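Local coordinates for condensin complex subunit 3 (Schizosaccharomyces pombe, PDB 5OQR), which serves as a regulatory subunit of the condensin complex, which is required to convert interphase chromatin into condensed, mitotic-like chromosomes, at residues 725-730 with 761-766; 714-719 with 752-757; 315-320 with 327-332. All blocks are in the same frame, centred on the assembly; numbering follows the deposited sequence.

Interaction 1: 725-730 with 761-766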
ATOM      1  N   LYS A 725     -30.550  17.018   8.187  1.00 66.85           N
ATOM      2  CA  LYS A 725     -29.125  16.733   8.324  1.00 69.95           C
ATOM      3  C   LYS A 725     -28.310  17.533   7.319  1.00 55.79           C
ATOM      4  O   LYS A 725     -27.206  17.994   7.630  1.00 48.35           O
ATOM      5  CB  LYS A 725     -28.860  15.240   8.140  1.00 86.12           C
ATOM      6  CG  LYS A 725     -27.383  14.854   8.268  1.00 95.20           C
ATOM      7  CD  LYS A 725     -27.042  13.633   7.434  1.00 89.70           C
ATOM      8  CE  LYS A 725     -25.536  13.431   7.356  1.00 83.98           C
ATOM      9  NZ  LYS A 725     -24.913  13.346   8.705  1.00 87.30           N
ATOM     10  N   GLU A 726     -28.836  17.703   6.106  1.00 49.69           N
ATOM     11  CA  GLU A 726     -28.072  18.342   5.041  1.00 57.53           C
ATOM     12  C   GLU A 726     -27.619  19.735   5.460  1.00 51.23           C
ATOM     13  O   GLU A 726     -26.419  20.005   5.575  1.00 48.49           O
ATOM     14  CB  GLU A 726     -28.916  18.393   3.766  1.00 62.30           C
ATOM     15  CG  GLU A 726     -28.144  18.703   2.501  1.00 60.18           C
ATOM     16  CD  GLU A 726     -28.897  18.284   1.250  1.00 66.96           C
ATOM     17  OE1 GLU A 726     -29.312  17.108   1.172  1.00 70.90           O
ATOM     18  OE2 GLU A 726     -29.090  19.131   0.352  1.00 70.78           O
ATOM     19  N   ARG A 727     -28.573  20.632   5.713  1.00 59.31           N
ATOM     20  CA  ARG A 727     -28.220  21.970   6.172  1.00 45.82           C
ATOM     21  C   ARG A 727     -27.485  21.912   7.505  1.00 37.66           C
ATOM     22  O   ARG A 727     -26.536  22.670   7.732  1.00 33.86           O
ATOM     23  CB  ARG A 727     -29.478  22.829   6.279  1.00 54.25           C
ATOM     24  CG  ARG A 727     -29.220  24.326   6.255  1.00 49.58           C
ATOM     25  CD  ARG A 727     -30.525  25.103   6.242  1.00 59.31           C
ATOM     26  NE  ARG A 727     -31.040  25.311   4.891  1.00 60.60           N
ATOM     27  CZ  ARG A 727     -32.292  25.661   4.611  1.00 67.62           C
ATOM     28  NH1 ARG A 727     -33.174  25.831   5.586  1.00 76.92           N
ATOM     29  NH2 ARG A 727     -32.666  25.835   3.351  1.00 68.21           N
ATOM     30  N   LYS A 728     -27.907  21.016   8.400  1.00 41.15           N
ATOM     31  CA  LYS A 728     -27.165  20.794   9.636  1.00 42.48           C
ATOM     32  C   LYS A 728     -25.722  20.407   9.346  1.00 43.29           C
ATOM     33  O   LYS A 728     -24.788  20.933   9.961  1.00 37.45           O
ATOM     34  CB  LYS A 728     -27.832  19.699  10.469  1.00 53.28           C
ATOM     35  CG  LYS A 728     -28.781  20.196  11.547  1.00 58.37           C
ATOM     36  CD  LYS A 728     -28.873  19.209  12.707  1.00 69.35           C
ATOM     37  CE  LYS A 728     -27.560  19.133  13.485  1.00 77.57           C
ATOM     38  NZ  LYS A 728     -27.723  18.526  14.835  1.00 72.81           N
ATOM     39  N   PHE A 729     -25.524  19.471   8.417  1.00 45.03           N
ATOM     40  CA  PHE A 729     -24.193  18.924   8.191  1.00 43.38           C
ATOM     41  C   PHE A 729     -23.261  19.966   7.588  1.00 43.23           C
ATOM     42  O   PHE A 729     -22.083  20.036   7.953  1.00 40.38           O
ATOM     43  CB  PHE A 729     -24.278  17.695   7.290  1.00 57.53           C
ATOM     44  CG  PHE A 729     -22.947  17.088   6.987  1.00 45.72           C
ATOM     45  CD1 PHE A 729     -22.403  17.178   5.721  1.00 48.67           C
ATOM     46  CD2 PHE A 729     -22.225  16.449   7.979  1.00 47.24           C
ATOM     47  CE1 PHE A 729     -21.171  16.629   5.445  1.00 58.48           C
ATOM     48  CE2 PHE A 729     -20.992  15.898   7.711  1.00 56.27           C
ATOM     49  CZ  PHE A 729     -20.461  15.992   6.445  1.00 61.69           C
ATOM     50  N   MET A 730     -23.766  20.784   6.663  1.00 43.11           N
ATOM     51  CA  MET A 730     -22.926  21.815   6.066  1.00 37.87           C
ATOM     52  C   MET A 730     -22.454  22.816   7.108  1.00 35.86           C
ATOM     53  O   MET A 730     -21.333  23.329   7.011  1.00 32.62           O
ATOM     54  CB  MET A 730     -23.684  22.525   4.945  1.00 42.79           C
ATOM     55  CG  MET A 730     -24.127  21.606   3.816  1.00 55.65           C
ATOM     56  SD  MET A 730     -22.770  20.680   3.069  1.00 53.75           S
ATOM     57  CE  MET A 730     -21.897  21.982   2.207  1.00 46.76           C
ATOM     58  N   HIS A 761     -31.705  35.158   6.060  1.00 54.90           N
ATOM     59  CA  HIS A 761     -32.735  34.260   5.549  1.00 60.06           C
ATOM     60  C   HIS A 761     -33.728  33.877   6.635  1.00 66.80           C
ATOM     61  O   HIS A 761     -34.887  33.570   6.332  1.00 77.39           O
ATOM     62  CB  HIS A 761     -32.097  33.002   4.957  1.00 60.63           C
ATOM     63  CG  HIS A 761     -31.759  33.121   3.504  1.00 63.64           C
ATOM     64  ND1 HIS A 761     -30.640  33.785   3.049  1.00 65.02           N
ATOM     65  CD2 HIS A 761     -32.396  32.659   2.402  1.00 66.39           C
ATOM     66  CE1 HIS A 761     -30.602  33.726   1.731  1.00 64.05           C
ATOM     67  NE2 HIS A 761     -31.656  33.049   1.313  1.00 70.38           N
ATOM     68  N   GLY A 762     -33.302  33.885   7.893  1.00 72.34           N
ATOM     69  CA  GLY A 762     -34.183  33.528   8.989  1.00 77.24           C
ATOM     70  C   GLY A 762     -34.556  32.062   9.021  1.00 69.74           C
ATOM     71  O   GLY A 762     -35.698  31.724   9.358  1.00 83.75           O
ATOM     72  N   PHE A 763     -33.623  31.182   8.675  1.00 65.20           N
ATOM     73  CA  PHE A 763     -33.887  29.754   8.735  1.00 69.28           C
ATOM     74  C   PHE A 763     -33.950  29.288  10.185  1.00 63.42           C
ATOM     75  O   PHE A 763     -33.311  29.856  11.074  1.00 60.38           O
ATOM     76  CB  PHE A 763     -32.806  28.978   7.980  1.00 71.34           C
ATOM     77  CG  PHE A 763     -32.876  29.133   6.486  1.00 67.62           C
ATOM     78  CD1 PHE A 763     -34.076  28.978   5.813  1.00 70.73           C
ATOM     79  CD2 PHE A 763     -31.740  29.434   5.755  1.00 66.87           C
ATOM     80  CE1 PHE A 763     -34.140  29.118   4.441  1.00 67.18           C
ATOM     81  CE2 PHE A 763     -31.798  29.577   4.384  1.00 60.01           C
ATOM     82  CZ  PHE A 763     -33.000  29.419   3.725  1.00 70.64           C
ATOM     83  N   THR A 764     -34.738  28.244  10.417  1.00 63.13           N
ATOM     84  CA  THR A 764     -34.902  27.681  11.751  1.00 67.00           C
ATOM     85  C   THR A 764     -33.803  26.654  11.992  1.00 57.00           C
ATOM     86  O   THR A 764     -33.710  25.655  11.271  1.00 62.25           O
ATOM     87  CB  THR A 764     -36.280  27.040  11.903  1.00 75.74           C
ATOM     88  OG1 THR A 764     -37.287  27.969  11.485  1.00 88.55           O
ATOM     89  CG2 THR A 764     -36.527  26.651  13.352  1.00 74.00           C
ATOM     90  N   MET A 765     -32.981  26.897  13.007  1.00 52.45           N
ATOM     91  CA  MET A 765     -31.825  26.066  13.300  1.00 54.69           C
ATOM     92  C   MET A 765     -31.900  25.535  14.724  1.00 49.08           C
ATOM     93  O   MET A 765     -32.406  26.202  15.630  1.00 54.86           O
ATOM     94  CB  MET A 765     -30.526  26.850  13.107  1.00 55.85           C
ATOM     95  CG  MET A 765     -30.049  26.888  11.667  1.00 53.79           C
ATOM     96  SD  MET A 765     -28.809  28.154  11.369  1.00 52.91           S
ATOM     97  CE  MET A 765     -29.818  29.632  11.405  1.00 57.19           C
ATOM     98  N   ASP A 766     -31.387  24.323  14.907  1.00 45.10           N
ATOM     99  CA  ASP A 766     -31.355  23.690  16.213  1.00 42.58           C
ATOM    100  C   ASP A 766     -30.260  24.315  17.074  1.00 42.59           C
ATOM    101  O   ASP A 766     -29.554  25.241  16.664  1.00 38.34           O
ATOM    102  CB  ASP A 766     -31.141  22.185  16.063  1.00 51.49           C
ATOM    103  CG  ASP A 766     -29.783  21.849  15.491  1.00 48.51           C
ATOM    104  OD1 ASP A 766     -28.824  21.721  16.277  1.00 50.15           O
ATOM    105  OD2 ASP A 766     -29.675  21.717  14.257  1.00 54.76           O
TER

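Interaction 2: 714-719 with 752-757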
ATOM      1  N   ILE A 714     -19.730  27.885   1.841  1.00 26.90           N
ATOM      2  CA  ILE A 714     -20.766  27.215   2.620  1.00 34.72           C
ATOM      3  C   ILE A 714     -21.934  28.161   2.880  1.00 36.75           C
ATOM      4  O   ILE A 714     -23.098  27.810   2.658  1.00 38.14           O
ATOM      5  CB  ILE A 714     -20.171  26.667   3.930  1.00 34.67           C
ATOM      6  CG1 ILE A 714     -19.143  25.576   3.613  1.00 26.37           C
ATOM      7  CG2 ILE A 714     -21.267  26.121   4.840  1.00 42.07           C
ATOM      8  CD1 ILE A 714     -18.329  25.113   4.796  1.00 28.58           C
ATOM      9  N   PHE A 715     -21.643  29.378   3.345  1.00 32.19           N
ATOM     10  CA  PHE A 715     -22.714  30.329   3.631  1.00 35.57           C
ATOM     11  C   PHE A 715     -23.598  30.551   2.412  1.00 39.12           C
ATOM     12  O   PHE A 715     -24.821  30.672   2.535  1.00 41.25           O
ATOM     13  CB  PHE A 715     -22.128  31.658   4.110  1.00 31.17           C
ATOM     14  CG  PHE A 715     -21.520  31.594   5.479  1.00 29.76           C
ATOM     15  CD1 PHE A 715     -22.218  31.044   6.538  1.00 27.00           C
ATOM     16  CD2 PHE A 715     -20.244  32.075   5.705  1.00 28.45           C
ATOM     17  CE1 PHE A 715     -21.660  30.979   7.791  1.00 23.97           C
ATOM     18  CE2 PHE A 715     -19.681  32.011   6.958  1.00 27.82           C
ATOM     19  CZ  PHE A 715     -20.390  31.462   8.002  1.00 27.49           C
ATOM     20  N   GLU A 716     -22.998  30.604   1.224  1.00 34.48           N
ATOM     21  CA  GLU A 716     -23.757  30.852   0.006  1.00 33.31           C
ATOM     22  C   GLU A 716     -24.521  29.628  -0.481  1.00 35.89           C
ATOM     23  O   GLU A 716     -25.428  29.775  -1.306  1.00 48.79           O
ATOM     24  CB  GLU A 716     -22.820  31.343  -1.096  1.00 41.67           C
ATOM     25  CG  GLU A 716     -22.365  32.778  -0.918  1.00 47.64           C
ATOM     26  CD  GLU A 716     -21.227  33.149  -1.844  1.00 52.15           C
ATOM     27  OE1 GLU A 716     -20.698  32.251  -2.529  1.00 59.58           O
ATOM     28  OE2 GLU A 716     -20.863  34.341  -1.890  1.00 57.92           O
ATOM     29  N   SER A 717     -24.187  28.433   0.007  1.00 33.84           N
ATOM     30  CA  SER A 717     -24.841  27.209  -0.432  1.00 39.62           C
ATOM     31  C   SER A 717     -25.854  26.675   0.572  1.00 46.81           C
ATOM     32  O   SER A 717     -26.668  25.822   0.206  1.00 49.29           O
ATOM     33  CB  SER A 717     -23.796  26.124  -0.710  1.00 42.59           C
ATOM     34  OG  SER A 717     -23.395  25.488   0.488  1.00 44.93           O
ATOM     35  N   LEU A 718     -25.824  27.146   1.818  1.00 51.55           N
ATOM     36  CA  LEU A 718     -26.788  26.671   2.806  1.00 44.60           C
ATOM     37  C   LEU A 718     -28.232  26.863   2.363  1.00 48.57           C
ATOM     38  O   LEU A 718     -29.054  25.972   2.635  1.00 54.30           O
ATOM     39  CB  LEU A 718     -26.542  27.370   4.147  1.00 46.94           C
ATOM     40  CG  LEU A 718     -25.253  27.004   4.883  1.00 42.05           C
ATOM     41  CD1 LEU A 718     -25.030  27.952   6.047  1.00 40.28           C
ATOM     42  CD2 LEU A 718     -25.284  25.566   5.363  1.00 38.35           C
ATOM     43  N   PRO A 719     -28.613  27.964   1.708  1.00 47.34           N
ATOM     44  CA  PRO A 719     -30.007  28.081   1.252  1.00 52.18           C
ATOM     45  C   PRO A 719     -30.441  26.949   0.335  1.00 62.14           C
ATOM     46  O   PRO A 719     -31.560  26.441   0.470  1.00 66.80           O
ATOM     47  CB  PRO A 719     -30.021  29.436   0.531  1.00 50.50           C
ATOM     48  CG  PRO A 719     -28.906  30.196   1.136  1.00 44.48           C
ATOM     49  CD  PRO A 719     -27.847  29.194   1.454  1.00 41.92           C
ATOM     50  N   LYS A 752     -17.728  37.529   7.648  1.00 37.75           N
ATOM     51  CA  LYS A 752     -18.835  37.887   8.526  1.00 39.50           C
ATOM     52  C   LYS A 752     -20.003  38.449   7.727  1.00 39.53           C
ATOM     53  O   LYS A 752     -21.166  38.159   8.026  1.00 41.09           O
ATOM     54  CB  LYS A 752     -18.369  38.888   9.583  1.00 43.01           C
ATOM     55  CG  LYS A 752     -19.442  39.239  10.598  1.00 51.14           C
ATOM     56  CD  LYS A 752     -18.847  39.826  11.867  1.00 69.73           C
ATOM     57  CE  LYS A 752     -19.931  40.168  12.877  1.00 59.63           C
ATOM     58  NZ  LYS A 752     -20.877  41.194  12.355  1.00 77.79           N
ATOM     59  N   ARG A 753     -19.715  39.255   6.703  1.00 40.14           N
ATOM     60  CA  ARG A 753     -20.766  39.694   5.792  1.00 34.97           C
ATOM     61  C   ARG A 753     -21.493  38.504   5.185  1.00 38.08           C
ATOM     62  O   ARG A 753     -22.723  38.513   5.062  1.00 45.52           O
ATOM     63  CB  ARG A 753     -20.171  40.575   4.693  1.00 42.03           C
ATOM     64  CG  ARG A 753     -20.374  42.063   4.906  1.00 41.12           C
ATOM     65  CD  ARG A 753     -19.137  42.848   4.507  1.00 55.47           C
ATOM     66  NE  ARG A 753     -18.668  42.495   3.170  1.00 63.07           N
ATOM     67  CZ  ARG A 753     -17.443  42.740   2.714  1.00 52.95           C
ATOM     68  NH1 ARG A 753     -16.547  43.336   3.490  1.00 52.47           N
ATOM     69  NH2 ARG A 753     -17.110  42.380   1.483  1.00 48.75           N
ATOM     70  N   LYS A 754     -20.747  37.467   4.798  1.00 41.72           N
ATOM     71  CA  LYS A 754     -21.372  36.247   4.298  1.00 34.41           C
ATOM     72  C   LYS A 754     -22.218  35.591   5.380  1.00 33.47           C
ATOM     73  O   LYS A 754     -23.350  35.167   5.130  1.00 35.41           O
ATOM     74  CB  LYS A 754     -20.299  35.280   3.794  1.00 36.03           C
ATOM     75  CG  LYS A 754     -20.260  35.113   2.291  1.00 40.58           C
ATOM     76  CD  LYS A 754     -19.526  36.250   1.615  1.00 36.78           C
ATOM     77  CE  LYS A 754     -19.579  36.104   0.106  1.00 44.14           C
ATOM     78  NZ  LYS A 754     -19.114  37.327  -0.596  1.00 74.27           N
ATOM     79  N   LEU A 755     -21.672  35.489   6.593  1.00 33.17           N
ATOM     80  CA  LEU A 755     -22.433  34.981   7.728  1.00 37.31           C
ATOM     81  C   LEU A 755     -23.756  35.726   7.874  1.00 45.60           C
ATOM     82  O   LEU A 755     -24.819  35.110   8.003  1.00 45.80           O
ATOM     83  CB  LEU A 755     -21.586  35.106   9.000  1.00 38.83           C
ATOM     84  CG  LEU A 755     -22.091  34.607  10.364  1.00 41.02           C
ATOM     85  CD1 LEU A 755     -23.143  35.528  10.980  1.00 52.07           C
ATOM     86  CD2 LEU A 755     -22.611  33.190  10.277  1.00 43.17           C
ATOM     87  N   GLU A 756     -23.706  37.059   7.845  1.00 45.86           N
ATOM     88  CA  GLU A 756     -24.911  37.853   8.063  1.00 40.34           C
ATOM     89  C   GLU A 756     -25.916  37.663   6.937  1.00 35.63           C
ATOM     90  O   GLU A 756     -27.122  37.559   7.188  1.00 39.34           O
ATOM     91  CB  GLU A 756     -24.541  39.328   8.204  1.00 50.44           C
ATOM     92  CG  GLU A 756     -23.722  39.636   9.445  1.00 65.46           C
ATOM     93  CD  GLU A 756     -23.204  41.062   9.463  1.00 78.33           C
ATOM     94  OE1 GLU A 756     -22.560  41.449  10.462  1.00 80.82           O
ATOM     95  OE2 GLU A 756     -23.437  41.796   8.479  1.00 66.77           O
ATOM     96  N   THR A 757     -25.448  37.630   5.690  1.00 33.76           N
ATOM     97  CA  THR A 757     -26.356  37.409   4.569  1.00 39.45           C
ATOM     98  C   THR A 757     -27.136  36.113   4.745  1.00 41.17           C
ATOM     99  O   THR A 757     -28.334  36.056   4.444  1.00 44.50           O
ATOM    100  CB  THR A 757     -25.575  37.388   3.257  1.00 45.32           C
ATOM    101  OG1 THR A 757     -24.950  38.660   3.052  1.00 49.36           O
ATOM    102  CG2 THR A 757     -26.497  37.084   2.073  1.00 44.41           C
TER

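Interaction 3: 315-320 with 327-332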
ATOM      1  N   ARG A 315      21.476 -10.609 -14.067  1.00 31.57           N
ATOM      2  CA  ARG A 315      20.905  -9.330 -14.476  1.00 30.06           C
ATOM      3  C   ARG A 315      20.707  -8.409 -13.280  1.00 32.58           C
ATOM      4  O   ARG A 315      20.886  -7.190 -13.389  1.00 31.22           O
ATOM      5  CB  ARG A 315      19.585  -9.565 -15.212  1.00 26.12           C
ATOM      6  CG  ARG A 315      18.712  -8.325 -15.375  1.00 25.99           C
ATOM      7  CD  ARG A 315      17.705  -8.199 -14.237  1.00 35.48           C
ATOM      8  NE  ARG A 315      16.782  -7.084 -14.436  1.00 35.62           N
ATOM      9  CZ  ARG A 315      15.510  -7.196 -14.804  1.00 34.26           C
ATOM     10  NH1 ARG A 315      14.773  -6.107 -14.955  1.00 36.38           N
ATOM     11  NH2 ARG A 315      14.960  -8.383 -15.018  1.00 32.19           N
ATOM     12  N   THR A 316      20.326  -8.968 -12.130  1.00 33.06           N
ATOM     13  CA  THR A 316      20.138  -8.151 -10.936  1.00 35.53           C
ATOM     14  C   THR A 316      21.478  -7.734 -10.341  1.00 33.88           C
ATOM     15  O   THR A 316      21.648  -6.580  -9.932  1.00 32.71           O
ATOM     16  CB  THR A 316      19.310  -8.911  -9.901  1.00 32.68           C
ATOM     17  OG1 THR A 316      18.102  -9.390 -10.506  1.00 32.26           O
ATOM     18  CG2 THR A 316      18.951  -8.001  -8.734  1.00 31.00           C
ATOM     19  N   PHE A 317      22.431  -8.665 -10.270  1.00 31.49           N
ATOM     20  CA  PHE A 317      23.777  -8.333  -9.818  1.00 28.92           C
ATOM     21  C   PHE A 317      24.353  -7.191 -10.644  1.00 31.87           C
ATOM     22  O   PHE A 317      24.912  -6.232 -10.103  1.00 39.27           O
ATOM     23  CB  PHE A 317      24.663  -9.577  -9.902  1.00 32.67           C
ATOM     24  CG  PHE A 317      26.127  -9.303  -9.722  1.00 32.57           C
ATOM     25  CD1 PHE A 317      26.707  -9.367  -8.470  1.00 34.70           C
ATOM     26  CD2 PHE A 317      26.928  -9.001 -10.809  1.00 34.64           C
ATOM     27  CE1 PHE A 317      28.053  -9.122  -8.304  1.00 37.85           C
ATOM     28  CE2 PHE A 317      28.274  -8.754 -10.647  1.00 37.68           C
ATOM     29  CZ  PHE A 317      28.837  -8.817  -9.394  1.00 41.35           C
ATOM     30  N   ASN A 318      24.220  -7.283 -11.968  1.00 33.77           N
ATOM     31  CA  ASN A 318      24.671  -6.205 -12.840  1.00 33.70           C
ATOM     32  C   ASN A 318      23.892  -4.923 -12.569  1.00 31.77           C
ATOM     33  O   ASN A 318      24.453  -3.823 -12.614  1.00 30.40           O
ATOM     34  CB  ASN A 318      24.526  -6.638 -14.300  1.00 31.52           C
ATOM     35  CG  ASN A 318      25.009  -5.590 -15.277  1.00 30.28           C
ATOM     36  OD1 ASN A 318      26.202  -5.316 -15.367  1.00 38.98           O
ATOM     37  ND2 ASN A 318      24.084  -5.011 -16.028  1.00 31.62           N
ATOM     38  N   GLU A 319      22.598  -5.049 -12.278  1.00 31.24           N
ATOM     39  CA  GLU A 319      21.781  -3.877 -11.982  1.00 34.18           C
ATOM     40  C   GLU A 319      22.235  -3.195 -10.697  1.00 37.67           C
ATOM     41  O   GLU A 319      22.311  -1.963 -10.633  1.00 34.02           O
ATOM     42  CB  GLU A 319      20.315  -4.293 -11.882  1.00 38.77           C
ATOM     43  CG  GLU A 319      19.327  -3.239 -12.329  1.00 50.09           C
ATOM     44  CD  GLU A 319      17.986  -3.837 -12.703  1.00 47.26           C
ATOM     45  OE1 GLU A 319      17.099  -3.905 -11.828  1.00 52.77           O
ATOM     46  OE2 GLU A 319      17.826  -4.256 -13.870  1.00 43.04           O
ATOM     47  N   ILE A 320      22.543  -3.981  -9.664  1.00 40.01           N
ATOM     48  CA  ILE A 320      22.995  -3.420  -8.393  1.00 36.90           C
ATOM     49  C   ILE A 320      24.312  -2.678  -8.582  1.00 43.36           C
ATOM     50  O   ILE A 320      24.435  -1.494  -8.249  1.00 48.35           O
ATOM     51  CB  ILE A 320      23.126  -4.532  -7.335  1.00 33.74           C
ATOM     52  CG1 ILE A 320      21.753  -5.120  -7.009  1.00 32.28           C
ATOM     53  CG2 ILE A 320      23.787  -4.003  -6.065  1.00 35.37           C
ATOM     54  CD1 ILE A 320      21.813  -6.438  -6.271  1.00 30.07           C
ATOM     55  N   THR A 327      32.358  -0.739  -9.516  1.00 63.83           N
ATOM     56  CA  THR A 327      32.981  -0.900 -10.826  1.00 62.08           C
ATOM     57  C   THR A 327      33.768  -2.201 -10.909  1.00 55.91           C
ATOM     58  O   THR A 327      33.620  -2.969 -11.866  1.00 67.23           O
ATOM     59  CB  THR A 327      33.891   0.293 -11.122  1.00 65.24           C
ATOM     60  OG1 THR A 327      34.994   0.294 -10.209  1.00 79.25           O
ATOM     61  CG2 THR A 327      33.121   1.603 -10.994  1.00 67.74           C
ATOM     62  N   ASP A 328      34.623  -2.464  -9.919  1.00 63.29           N
ATOM     63  CA  ASP A 328      35.412  -3.690  -9.937  1.00 63.80           C
ATOM     64  C   ASP A 328      34.522  -4.924  -9.969  1.00 59.83           C
ATOM     65  O   ASP A 328      34.900  -5.947 -10.554  1.00 65.92           O
ATOM     66  CB  ASP A 328      36.339  -3.736  -8.724  1.00 74.24           C
ATOM     67  CG  ASP A 328      37.440  -2.698  -8.796  1.00 79.37           C
ATOM     68  OD1 ASP A 328      37.893  -2.389  -9.918  1.00 77.45           O
ATOM     69  OD2 ASP A 328      37.851  -2.190  -7.732  1.00 87.01           O
ATOM     70  N   LEU A 329      33.344  -4.854  -9.349  1.00 56.66           N
ATOM     71  CA  LEU A 329      32.421  -5.979  -9.396  1.00 51.46           C
ATOM     72  C   LEU A 329      31.831  -6.158 -10.788  1.00 50.09           C
ATOM     73  O   LEU A 329      31.514  -7.284 -11.185  1.00 43.34           O
ATOM     74  CB  LEU A 329      31.303  -5.788  -8.368  1.00 59.61           C
ATOM     75  CG  LEU A 329      31.629  -6.083  -6.900  1.00 56.03           C
ATOM     76  CD1 LEU A 329      31.915  -7.564  -6.693  1.00 58.09           C
ATOM     77  CD2 LEU A 329      32.792  -5.240  -6.398  1.00 87.56           C
ATOM     78  N   LEU A 330      31.674  -5.066 -11.540  1.00 54.76           N
ATOM     79  CA  LEU A 330      31.142  -5.162 -12.893  1.00 49.98           C
ATOM     80  C   LEU A 330      32.097  -5.865 -13.846  1.00 54.77           C
ATOM     81  O   LEU A 330      31.651  -6.389 -14.871  1.00 50.82           O
ATOM     82  CB  LEU A 330      30.820  -3.770 -13.437  1.00 48.67           C
ATOM     83  CG  LEU A 330      29.476  -3.159 -13.049  1.00 42.88           C
ATOM     84  CD1 LEU A 330      29.383  -1.745 -13.589  1.00 47.41           C
ATOM     85  CD2 LEU A 330      28.317  -3.997 -13.564  1.00 43.22           C
ATOM     86  N   ASP A 331      33.396  -5.883 -13.540  1.00 61.94           N
ATOM     87  CA  ASP A 331      34.346  -6.580 -14.395  1.00 54.33           C
ATOM     88  C   ASP A 331      34.028  -8.064 -14.509  1.00 53.25           C
ATOM     89  O   ASP A 331      34.551  -8.731 -15.406  1.00 62.91           O
ATOM     90  CB  ASP A 331      35.769  -6.393 -13.865  1.00 73.37           C
ATOM     91  CG  ASP A 331      36.324  -5.007 -14.151  1.00 80.45           C
ATOM     92  OD1 ASP A 331      35.944  -4.410 -15.179  1.00 75.01           O
ATOM     93  OD2 ASP A 331      37.148  -4.516 -13.349  1.00 80.87           O
ATOM     94  N   LYS A 332      33.181  -8.594 -13.625  1.00 47.05           N
ATOM     95  CA  LYS A 332      32.779  -9.990 -13.715  1.00 46.10           C
ATOM     96  C   LYS A 332      31.690 -10.214 -14.753  1.00 40.13           C
ATOM     97  O   LYS A 332      31.463 -11.359 -15.156  1.00 43.19           O
ATOM     98  CB  LYS A 332      32.300 -10.480 -12.350  1.00 43.34           C
ATOM     99  CG  LYS A 332      33.323 -10.289 -11.252  1.00 46.86           C
ATOM    100  CD  LYS A 332      32.841 -10.855  -9.934  1.00 49.79           C
ATOM    101  CE  LYS A 332      33.827 -10.554  -8.824  1.00 50.49           C
ATOM    102  NZ  LYS A 332      33.559 -11.360  -7.606  1.00 60.03           N
TER

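Interaction 1: 725-730 with 761-766
The guanidinium of Arg727 lies over the face of the Phe763 ring as a stacked cation-pi pair. CZ of Arg727 stands 3.7 Å from the centroid of the Phe763 ring, almost exactly on the ring normal, the two planes tilted by 26°. NH1 hangs over CG and CD1 of Phe763, toward the rim, while NH2 reaches CZ of the ring. Beside this stack, the side chain of Lys728 crosses that of Asp766 at about a right angle: its CG and CD pass OD2 of Asp766, and its NZ forms a long salt bridge, 3.7 Å from OD1 of Asp766. Behind the ring, CB of His761 rests 3.5 Å above the plane of Phe763, on the face opposite the arginine. A bend at chi3 (-87°) turns the otherwise extended arm of Arg727, whose NE and NH2 hydrogen-bond to the carbonyls of Leu718 and Pro719. With an alanine at Phe763 the guanidinium would probably lose its aromatic platform, and a gap would open between it and His761. Asp766 N-caps helix 767-785 through a backbone N, and its carboxylate also hydrogen-bonds the hydroxyls of Thr768 and Ser769. Helix 725-736 of HEAT repeat 9 is thus tied to the loop leading into helix 767-785.

Interaction 2: 714-719 with 752-757
Phe715 and Leu755 carry the apolar part of this contact. The ring of Phe715 lies against the backbone of helix 745-759, with CA of Leu755 3.9 Å from its centroid and 2° off the normal, a CH-pi contact over the centre of one face. CD2 of Leu755 approaches the same ring, 3.5 Å from CE1 of Phe715. With CG anti to the backbone N (chi1 -178°), the leucine side chain is carried along the CE1 and CZ end of the ring. The CB of Lys754 meets the aromatic group obliquely, 3.7 Å from CD2 of Phe715. Phe776, Leu734 and Thr751 also touch the phenylalanine, which is buried where helices 706-717, 725-736, 745-759 and 767-785 come together.

In the charged part, Glu716 is extended beyond CG and Lys754 bends at chi2 (80°), bringing NZ of Lys754 to 3.7 Å from OE2 of Glu716 in a long salt bridge. The carboxylate lies nearer the methylene CE of Lys754 than the ammonium. NZ also sits close to the guanidinium of Arg750, and the negative charge of Glu716 probably offsets part of that repulsion.

Within each segment, hydrogen bonds tie side chains to their own backbone, while Arg727 takes the carbonyls of Leu718 and Pro719. OG of Ser717 donates to O of Ile714 at 3.2 Å, an oxygen that also receives N of Ser717 and N of Leu718. On the other helix, OG1 and N of Thr757 reach O of Arg753 from opposite faces of its plane, and Lys752 forms a salt bridge with Glu756 one turn on. No hydrogen bond crosses between the segments, so their adhesion rests mainly on the aromatic-aliphatic packing, with the loose ion pair at its more exposed margin.

Interaction 3: 315-320 with 327-332
The ring of Phe317 turns its edge to the backbone of Leu329: CZ of Phe317 is 3.6 Å from O of Leu329, which lies near the ring plane, and CE2 is as close. The same ring atom touches the side chain, with CZ of Phe317 4.0 Å from CB of Leu329, the two side chains crossing at about a right angle. O of Leu329 also accepts the N-H of Lys332, 3.2 Å from N of Lys332. Phe317 holds CG anti to its backbone nitrogen (chi1 169°), which carries the ring out toward the 327-332 segment. Phe298 meets the ring with planes about 50° apart. The second flat group, the amide of Asn318, brings OD1 against the methyl CD2 of Leu330, a van der Waals approach, while its ND2 is hydrogen-bonded to Ser372. Within helix 308-324, NE of Arg315 donates almost straight (177°) to Glu319, OE2 lying in the guanidinium plane. The short, weakly bonded helix about 327-330 folds back against the second half of helix 308-324. That helix also packs against helix 275-288 through Thr316 and Ile320, and against helix 356-372 through Arg315 and Asn318.

Overall arrangement
Interactions 1 and 2 adjoin, their centres about 12 Å apart, and their segments alternate along the chain. They meet directly where Arg727 NE hydrogen-bonds O of Leu718, 3.1 Å away. Met730 packs on Leu718 and Ile714 as well, so the two helices of HEAT repeat 9 each supply one contact, 706-717 to helix 745-759 and 725-736 to the loop that follows that helix. Interaction 3 stands apart, on the opposite side of the chain's centre, about 68 Å from interaction 1 and 66 Å from interaction 2 between centres. Interaction 3 closes earlier in the chain and joins neighbouring helices locally within the same all-helical solenoid.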